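Local atomic coordinates of long form salivary protein D7L1 (Aedes aegypti, PDB entry 3DXL), a protein that binds and sequesters biogenic amines and leukotrienes of the vertebrate host, so modulating blood feeding by the female mosquito. Residues K136-Y139 / E140-K144. Numbering follows the deposited sequence.
Sequences KGLY and EKLGK
Lys136 and Glu140, one helical turn apart, run side by side on the exposed face of the last turns of helix 132-142. The lysine leaves with CG opposite its own backbone N (chi1 175°) and stays extended until a bend at the final torsion, which sets NZ beside the carboxylate. The direct salt bridge is long, 3.8 Å from Lys136 NZ to Glu140 OE2. A water bridges the same two atoms, accepting from Lys136 NZ at 2.7 Å and donating to Glu140 OE2. Glu140 CG meanwhile rests against Lys136 O.

A second i/i+4 pair is apolar: the side chains of Leu138 and Leu142 cross at a slant, with CD1 of Leu138 4.0 Å from CD1 of Leu142.

Beneath the side chains, successive backbone bonds carry the alpha-helix to its end. Glu140 N donates to Lys136 O, Lys141 N to Gly137 O, and Leu142 N to Leu138 O at 2.9 Å. Gly143 N closes the series on Tyr139 O, also at 2.9 Å, and its positive phi (50°) turns the chain out of the helix. Gln148 NE2 bonds to both Tyr139 O and Gly143 O, tying the following loop to the C-terminal end of helix 132-142.

Inward, buried Tyr139 packs on Pro6 and Leu10 of helix 6-20 and on Ile146 and Lys149; it thus stands beside a leukotriene E4-binding residue of the N-terminal lipid pocket. Leu138 meets Pro6, Tyr80 and His129.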
loop_
_atom_site.group_PDB
_atom_site.type_symbol
_atom_site.label_atom_id
_atom_site.label_comp_id
_atom_site.label_asym_id
_atom_site.label_seq_id
_atom_site.Cartn_x
_atom_site.Cartn_y
_atom_site.Cartn_z
ATOM N N LYS A 136 8.441 11.997 10.751
ATOM C CA LYS A 136 9.659 11.429 11.340
ATOM C C LYS A 136 9.446 11.093 12.815
ATOM O O LYS A 136 9.831 10.015 13.282
ATOM C CB LYS A 136 10.825 12.406 11.174
ATOM C CG LYS A 136 12.130 11.983 11.847
ATOM C CD LYS A 136 13.159 13.102 11.789
ATOM C CE LYS A 136 14.355 12.805 12.680
ATOM N NZ LYS A 136 15.173 11.667 12.178
ATOM N N GLY A 137 8.835 12.022 13.550
ATOM C CA GLY A 137 8.557 11.812 14.964
ATOM C C GLY A 137 7.606 10.661 15.211
ATOM O O GLY A 137 7.794 9.882 16.138
ATOM N N LEU A 138 6.569 10.560 14.390
ATOM C CA LEU A 138 5.620 9.455 14.506
ATOM C C LEU A 138 6.273 8.096 14.213
ATOM O O LEU A 138 6.062 7.127 14.957
ATOM C CB LEU A 138 4.417 9.686 13.600
ATOM C CG LEU A 138 3.166 8.823 13.771
ATOM C CD1 LEU A 138 2.810 8.563 15.234
ATOM C CD2 LEU A 138 2.000 9.477 13.052
ATOM N N TYR A 139 7.093 8.026 13.167
ATOM C CA TYR A 139 7.807 6.778 12.882
ATOM C C TYR A 139 8.693 6.359 14.052
ATOM O O TYR A 139 8.816 5.175 14.344
ATOM C CB TYR A 139 8.656 6.901 11.621
ATOM C CG TYR A 139 7.953 6.619 10.316
ATOM C CD1 TYR A 139 7.416 5.356 10.038
ATOM C CD2 TYR A 139 7.873 7.597 9.327
ATOM C CE1 TYR A 139 6.792 5.088 8.812
ATOM C CE2 TYR A 139 7.253 7.342 8.101
ATOM C CZ TYR A 139 6.712 6.085 7.853
ATOM O OH TYR A 139 6.099 5.808 6.643
ATOM N N GLU A 140 9.318 7.322 14.718
ATOM C CA GLU A 140 10.153 7.020 15.878
ATOM C C GLU A 140 9.317 6.485 17.043
ATOM O O GLU A 140 9.694 5.498 17.679
ATOM C CB GLU A 140 10.980 8.247 16.286
ATOM C CG GLU A 140 11.993 8.656 15.221
ATOM C CD GLU A 140 13.189 9.446 15.737
ATOM O OE1 GLU A 140 13.089 10.120 16.789
ATOM O OE2 GLU A 140 14.242 9.399 15.061
ATOM N N LYS A 141 8.176 7.120 17.307
ATOM C CA LYS A 141 7.248 6.647 18.338
ATOM C C LYS A 141 6.806 5.207 18.081
ATOM O O LYS A 141 6.801 4.371 18.982
ATOM C CB LYS A 141 6.017 7.562 18.427
ATOM C CG LYS A 141 6.256 8.867 19.194
ATOM C CD LYS A 141 4.942 9.586 19.483
ATOM C CE LYS A 141 5.134 10.851 20.322
ATOM N NZ LYS A 141 5.567 10.553 21.717
ATOM N N LEU A 142 6.449 4.922 16.836
ATOM C CA LEU A 142 5.947 3.598 16.477
ATOM C C LEU A 142 7.029 2.518 16.405
ATOM O O LEU A 142 6.774 1.371 16.773
ATOM C CB LEU A 142 5.135 3.679 15.185
ATOM C CG LEU A 142 3.860 4.527 15.288
ATOM C CD1 LEU A 142 3.323 4.855 13.905
ATOM C CD2 LEU A 142 2.797 3.851 16.142
ATOM N N GLY A 143 8.231 2.887 15.972
ATOM C CA GLY A 143 9.361 1.964 15.900
ATOM C C GLY A 143 9.033 0.656 15.200
ATOM O O GLY A 143 8.489 0.643 14.090
ATOM N N LYS A 144 9.341 -0.445 15.885
ATOM C CA LYS A 144 9.139 -1.803 15.356
ATOM C C LYS A 144 7.674 -2.142 15.060
ATOM O O LYS A 144 7.391 -3.153 14.422
ATOM C CB LYS A 144 9.693 -2.832 16.351
ATOM C CG LYS A 144 8.854 -2.922 17.638
ATOM C CD LYS A 144 9.373 -3.932 18.661
ATOM C CE LYS A 144 8.460 -3.998 19.890
ATOM N NZ LYS A 144 7.025 -4.250 19.559
HETATM O O HOH W 1 14.340 9.121 12.172
#